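Local coordinates for hypothetical protein (PDB 4JGL), which is of unknown function and has a streptavidin-like fold with two additional alpha helices, at residues M26-A31 with A132-Y137; T42-Y47 with K57-R62. All blocks are in the same frame, centred on the assembly; numbering follows the deposited sequence. Where two conformers were deposited one is given.

Interaction 1: M26-A31 with A132-Y137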
loop_
_atom_site.group_PDB
_atom_site.type_symbol
_atom_site.label_atom_id
_atom_site.label_comp_id
_atom_site.label_asym_id
_atom_site.label_seq_id
_atom_site.Cartn_x
_atom_site.Cartn_y
_atom_site.Cartn_z
HETATM N N MSE A 26 -5.732 5.295 -0.952
HETATM C CA MSE A 26 -4.726 5.862 -1.845
HETATM C C MSE A 26 -5.359 6.256 -3.181
HETATM O O MSE A 26 -5.152 5.596 -4.203
HETATM C CB MSE A 26 -3.578 4.885 -2.087
HETATM C CG MSE A 26 -2.860 4.441 -0.798
HETATM SE SE MSE A 26 -1.340 3.417 -1.146
HETATM C CE MSE A 26 -0.261 4.803 -2.057
ATOM N N PRO A 27 -6.128 7.346 -3.178
ATOM C CA PRO A 27 -6.611 7.883 -4.451
ATOM C C PRO A 27 -5.426 8.493 -5.213
ATOM O O PRO A 27 -4.435 8.914 -4.609
ATOM C CB PRO A 27 -7.597 8.963 -4.009
ATOM C CG PRO A 27 -7.068 9.425 -2.706
ATOM C CD PRO A 27 -6.495 8.182 -2.037
ATOM N N ALA A 28 -5.557 8.552 -6.531
ATOM C CA ALA A 28 -4.591 9.168 -7.414
ATOM C C ALA A 28 -5.254 10.358 -8.094
ATOM O O ALA A 28 -6.294 10.215 -8.699
ATOM C CB ALA A 28 -4.061 8.180 -8.460
ATOM N N ILE A 29 -4.619 11.524 -7.994
ATOM C CA ILE A 29 -5.200 12.808 -8.442
ATOM C C ILE A 29 -4.150 13.587 -9.224
ATOM O O ILE A 29 -2.970 13.545 -8.890
ATOM C CB ILE A 29 -5.650 13.614 -7.212
ATOM C CG1 ILE A 29 -6.641 12.794 -6.405
ATOM C CG2 ILE A 29 -6.250 14.971 -7.589
ATOM C CD1 ILE A 29 -7.012 13.377 -5.061
ATOM N N SER A 30 -4.565 14.298 -10.282
ATOM C CA SER A 30 -3.597 15.006 -11.116
ATOM C C SER A 30 -2.846 16.103 -10.355
ATOM O O SER A 30 -1.688 16.373 -10.654
ATOM C CB SER A 30 -4.264 15.596 -12.363
ATOM O OG SER A 30 -4.732 14.551 -13.171
ATOM N N ALA A 31 -3.517 16.751 -9.406
ATOM C CA ALA A 31 -2.907 17.808 -8.600
ATOM C C ALA A 31 -2.298 17.223 -7.330
ATOM O O ALA A 31 -2.859 16.316 -6.737
ATOM C CB ALA A 31 -3.943 18.841 -8.220
ATOM N N ALA A 132 1.843 7.447 -13.753
ATOM C CA ALA A 132 0.809 7.501 -14.782
ATOM C C ALA A 132 0.073 8.843 -14.705
ATOM O O ALA A 132 -1.150 8.910 -14.774
ATOM C CB ALA A 132 -0.151 6.347 -14.642
ATOM N N GLY A 133 0.842 9.916 -14.567
ATOM C CA GLY A 133 0.305 11.251 -14.608
ATOM C C GLY A 133 -0.369 11.771 -13.360
ATOM O O GLY A 133 -0.875 12.884 -13.366
ATOM N N LYS A 134 -0.388 10.989 -12.279
ATOM C CA LYS A 134 -1.101 11.395 -11.081
ATOM C C LYS A 134 -0.315 11.173 -9.810
ATOM O O LYS A 134 0.570 10.333 -9.742
ATOM C CB LYS A 134 -2.433 10.674 -10.985
ATOM C CG LYS A 134 -3.368 11.058 -12.156
ATOM C CD LYS A 134 -4.732 10.484 -11.994
ATOM C CE LYS A 134 -5.703 10.955 -13.075
ATOM N NZ LYS A 134 -7.004 10.241 -12.986
ATOM N N TYR A 135 -0.682 11.939 -8.791
ATOM C CA TYR A 135 -0.119 11.808 -7.460
ATOM C C TYR A 135 -0.965 10.907 -6.586
ATOM O O TYR A 135 -2.155 11.151 -6.440
ATOM C CB TYR A 135 -0.022 13.173 -6.783
ATOM C CG TYR A 135 0.899 14.137 -7.491
ATOM C CD1 TYR A 135 2.251 14.129 -7.240
ATOM C CD2 TYR A 135 0.417 15.038 -8.435
ATOM C CE1 TYR A 135 3.106 15.002 -7.878
ATOM C CE2 TYR A 135 1.271 15.910 -9.076
ATOM C CZ TYR A 135 2.604 15.902 -8.793
ATOM O OH TYR A 135 3.446 16.792 -9.448
ATOM N N TYR A 136 -0.345 9.874 -6.014
ATOM C CA TYR A 136 -1.003 9.099 -4.987
ATOM C C TYR A 136 -0.970 9.856 -3.668
ATOM O O TYR A 136 0.043 10.438 -3.290
ATOM C CB TYR A 136 -0.315 7.748 -4.803
ATOM C CG TYR A 136 -0.719 6.725 -5.824
ATOM C CD1 TYR A 136 -1.950 6.090 -5.749
ATOM C CD2 TYR A 136 0.125 6.374 -6.862
ATOM C CE1 TYR A 136 -2.355 5.147 -6.698
ATOM C CE2 TYR A 136 -0.257 5.424 -7.800
ATOM C CZ TYR A 136 -1.497 4.817 -7.717
ATOM O OH TYR A 136 -1.867 3.901 -8.688
ATOM N N TYR A 137 -2.082 9.815 -2.956
ATOM C CA TYR A 137 -2.179 10.307 -1.602
ATOM C C TYR A 137 -2.281 9.148 -0.634
ATOM O O TYR A 137 -2.673 8.038 -1.010
ATOM C CB TYR A 137 -3.418 11.186 -1.453
ATOM C CG TYR A 137 -3.317 12.517 -2.176
ATOM C CD1 TYR A 137 -3.352 12.599 -3.566
ATOM C CD2 TYR A 137 -3.194 13.702 -1.472
ATOM C CE1 TYR A 137 -3.297 13.822 -4.216
ATOM C CE2 TYR A 137 -3.141 14.920 -2.122
ATOM C CZ TYR A 137 -3.208 14.968 -3.490
ATOM O OH TYR A 137 -3.133 16.213 -4.099
HETATM O O HOH W 1 -7.857 8.181 -10.377
HETATM O O HOH W 2 -3.673 13.445 -15.330
#

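Interaction 2: T42-Y47 with K57-R62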
loop_
_atom_site.group_PDB
_atom_site.type_symbol
_atom_site.label_atom_id
_atom_site.label_comp_id
_atom_site.label_asym_id
_atom_site.label_seq_id
_atom_site.Cartn_x
_atom_site.Cartn_y
_atom_site.Cartn_z
ATOM N N THR A 42 -11.262 6.320 -7.255
ATOM C CA THR A 42 -11.097 4.917 -6.898
ATOM C C THR A 42 -9.743 4.672 -6.242
ATOM O O THR A 42 -8.694 4.922 -6.833
ATOM C CB THR A 42 -11.192 3.973 -8.095
ATOM O OG1 THR A 42 -12.400 4.215 -8.831
ATOM C CG2 THR A 42 -11.212 2.533 -7.611
ATOM N N PRO A 43 -9.765 4.120 -5.034
ATOM C CA PRO A 43 -8.514 4.074 -4.338
ATOM C C PRO A 43 -7.797 2.712 -4.392
ATOM O O PRO A 43 -8.391 1.660 -4.514
ATOM C CB PRO A 43 -8.940 4.342 -2.908
ATOM C CG PRO A 43 -10.289 3.671 -2.801
ATOM C CD PRO A 43 -10.913 3.795 -4.163
ATOM N N ASP A 44 -6.490 2.789 -4.345
ATOM C CA ASP A 44 -5.690 1.675 -3.883
ATOM C C ASP A 44 -5.649 1.747 -2.360
ATOM O O ASP A 44 -6.241 2.645 -1.759
ATOM C CB ASP A 44 -4.301 1.773 -4.496
ATOM C CG ASP A 44 -4.214 1.087 -5.854
ATOM O OD1 ASP A 44 -5.276 0.706 -6.415
ATOM O OD2 ASP A 44 -3.082 0.934 -6.347
ATOM N N TYR A 45 -4.949 0.813 -1.741
ATOM C CA TYR A 45 -4.926 0.723 -0.301
ATOM C C TYR A 45 -3.490 0.633 0.159
ATOM O O TYR A 45 -2.693 -0.109 -0.438
ATOM C CB TYR A 45 -5.685 -0.532 0.162
ATOM C CG TYR A 45 -7.070 -0.617 -0.410
ATOM C CD1 TYR A 45 -7.307 -1.149 -1.674
ATOM C CD2 TYR A 45 -8.125 -0.081 0.277
ATOM C CE1 TYR A 45 -8.582 -1.204 -2.202
ATOM C CE2 TYR A 45 -9.423 -0.126 -0.228
ATOM C CZ TYR A 45 -9.638 -0.664 -1.469
ATOM O OH TYR A 45 -10.912 -0.723 -1.994
ATOM N N GLY A 46 -3.164 1.325 1.233
ATOM C CA GLY A 46 -1.857 1.245 1.806
ATOM C C GLY A 46 -1.830 0.757 3.235
ATOM O O GLY A 46 -2.783 0.949 3.981
ATOM N N TYR A 47 -0.682 0.224 3.636
ATOM C CA TYR A 47 -0.509 -0.297 4.987
ATOM C C TYR A 47 0.917 -0.070 5.423
ATOM O O TYR A 47 1.834 -0.632 4.828
ATOM C CB TYR A 47 -0.860 -1.785 5.015
ATOM C CG TYR A 47 -1.063 -2.415 6.361
ATOM C CD1 TYR A 47 -2.138 -2.103 7.164
ATOM C CD2 TYR A 47 -0.220 -3.395 6.812
ATOM C CE1 TYR A 47 -2.348 -2.743 8.375
ATOM C CE2 TYR A 47 -0.411 -4.015 8.022
ATOM C CZ TYR A 47 -1.474 -3.705 8.792
ATOM O OH TYR A 47 -1.638 -4.362 9.998
ATOM N N LYS A 57 1.259 -1.707 -0.656
ATOM C CA LYS A 57 0.308 -1.023 -1.522
ATOM C C LYS A 57 -0.464 -2.062 -2.308
ATOM O O LYS A 57 0.139 -2.873 -3.028
ATOM C CB LYS A 57 1.036 -0.069 -2.467
ATOM C CG LYS A 57 0.092 0.630 -3.435
ATOM C CD LYS A 57 0.793 1.764 -4.157
ATOM C CE LYS A 57 -0.180 2.551 -5.036
ATOM N NZ LYS A 57 -0.528 1.760 -6.241
HETATM N N MSE A 58 -1.787 -2.036 -2.186
HETATM C CA MSE A 58 -2.678 -3.024 -2.793
HETATM C C MSE A 58 -3.583 -2.407 -3.828
HETATM O O MSE A 58 -4.183 -1.356 -3.592
HETATM C CB MSE A 58 -3.508 -3.651 -1.695
HETATM C CG MSE A 58 -4.500 -4.699 -2.167
HETATM SE SE MSE A 58 -5.137 -5.842 -0.788
HETATM C CE MSE A 58 -6.209 -4.719 -0.560
ATOM N N HIS A 59 -3.688 -3.099 -4.949
ATOM C CA HIS A 59 -4.557 -2.745 -6.061
ATOM C C HIS A 59 -5.493 -3.904 -6.347
ATOM O O HIS A 59 -5.075 -5.055 -6.417
ATOM C CB HIS A 59 -3.704 -2.447 -7.295
ATOM C CG HIS A 59 -4.471 -2.038 -8.504
ATOM N ND1 HIS A 59 -5.136 -0.847 -8.585
ATOM C CD2 HIS A 59 -4.647 -2.648 -9.694
ATOM C CE1 HIS A 59 -5.721 -0.749 -9.770
ATOM N NE2 HIS A 59 -5.437 -1.834 -10.466
ATOM N N ASP A 60 -6.769 -3.583 -6.512
ATOM C CA ASP A 60 -7.826 -4.563 -6.796
ATOM C C ASP A 60 -8.149 -4.581 -8.307
ATOM O O ASP A 60 -8.428 -3.540 -8.899
ATOM C CB ASP A 60 -9.066 -4.151 -5.985
ATOM C CG ASP A 60 -10.239 -5.085 -6.115
ATOM O OD1 ASP A 60 -10.271 -5.946 -6.980
ATOM O OD2 ASP A 60 -11.183 -4.908 -5.310
ATOM N N ILE A 61 -8.073 -5.756 -8.915
ATOM C CA ILE A 61 -8.583 -5.965 -10.274
ATOM C C ILE A 61 -9.608 -7.067 -10.222
ATOM O O ILE A 61 -9.277 -8.244 -10.093
ATOM C CB ILE A 61 -7.474 -6.325 -11.276
ATOM C CG1 ILE A 61 -6.419 -5.223 -11.345
ATOM C CG2 ILE A 61 -8.116 -6.606 -12.675
ATOM C CD1 ILE A 61 -5.199 -5.519 -12.244
ATOM N N ARG A 62 -10.880 -6.670 -10.281
ATOM C CA ARG A 62 -12.003 -7.619 -10.262
ATOM C C ARG A 62 -11.884 -8.717 -9.203
ATOM O O ARG A 62 -12.136 -9.900 -9.471
ATOM C CB ARG A 62 -12.225 -8.195 -11.647
ATOM C CG ARG A 62 -13.331 -7.435 -12.389
ATOM C CD ARG A 62 -13.636 -8.039 -13.749
ATOM N NE ARG A 62 -12.420 -8.473 -14.421
ATOM C CZ ARG A 62 -11.471 -7.665 -14.890
ATOM N NH1 ARG A 62 -11.566 -6.334 -14.775
ATOM N NH2 ARG A 62 -10.410 -8.205 -15.475
HETATM O O HOH W 3 -7.649 -0.794 -6.097
HETATM O O HOH W 4 -11.344 -3.707 -2.993
#

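Interaction 1: M26-A31 with A132-Y137
Y137 reaches across to A31 where the ends of the antiparallel sheet of this streptavidin-like fold meet. Strand 22-29 here lies beside the last strand, 135-140. Y137 N donates to P27 O at 3.0 Å. I29 and Y135 form a hydrogen-bonded pair, with N-H to O bonds both ways.

On one face the small bump of A28 CB sits over the ring of Y136, 4.2 Å from its centroid, in a CH-pi contact. The same methyl also meets K134 CB at 3.9 Å. M26 lies across Y136 at about a right angle. Its chain bends at chi3 (65°), which turns CE in against Y136 CB.

On the other face the side chains of I29 and Y137 cross at about a right angle, with I29 CB and CD1 against Y137 CE1. F38 also meets the Y137 ring, edge-to-face. Y137 OH donates to A31 O at 2.7 Å, with A31 O in the plane of the ring, and accepts from F34 N. With an alanine here, I29 is likely to lose the ring beside it, and A31 O and F34 N their common hydroxyl partner. The ring of Y135 presents its CD2 edge to S30 O, 3.3 Å away.

Interaction 2: T42-Y47 with K57-R62
Y45 and M58 form an antiparallel hydrogen-bonded pair, and the short strands 44-47 and 57-61 run 156° apart in direction. M58 N donates to Y45 O at 2.8 Å, and Y45 N donates to M58 O at 3.0 Å.

The side chain of D44 carries the polar half of the contact. Its two oxygens serve two different partners. OD1 accepts a nearly straight hydrogen bond from H59 ND1 on its syn lone pair, at 2.7 Å. OD1 lies in the plane of the imidazole, while the carboxylate is turned 60° to that ring. OD2 uses its anti lone pair for K57 NZ, also at 2.7 Å, in a salt bridge. The K57 chain is extended as far as CE and then bends at chi4 (-74°), which brings NZ round to the carboxylate.

The two strands are the arms of a beta hairpin in the antiparallel sheet of the streptavidin-like fold. A water bonded to D44 OD1 also donates to P43 O and accepts from D60 N. In this conformer of D44 three bonds grip the carboxylate; a second conformer was deposited, so the grip is not absolute. The nearby lysine would probably stabilise its negative charge. K57 also makes a cation-pi contact with Y136.

On the other face the side chains of Y45 and M58 cross obliquely. M58 bends at chi3, and its CE touches Y45 CD1 at 3.9 Å. Helix 142-153 covers this pair through F148, which touches both side chains. A second water links Y45 OH to D60 OD2.

Overall arrangement
The centres of the two contacts are 13 Å apart in one antiparallel sheet. Strand 22-29 joins them: it pairs with strand 135-140 in interaction 1 and lies next to strand 44-49 of interaction 2. M26 N probably bonds to D44 O at 2.8 Å, and M26 CE packs on K57 CE. Along the chain, interaction 2 is a local hairpin nested inside the long loop closed by interaction 1. That outer contact brings the first strand against the last, so the sheet curls back on itself, as in a streptavidin-like barrel. Interaction 2 lies nearer the chain centre, while a calcium ion lies about 8 Å from the Y137 side chain.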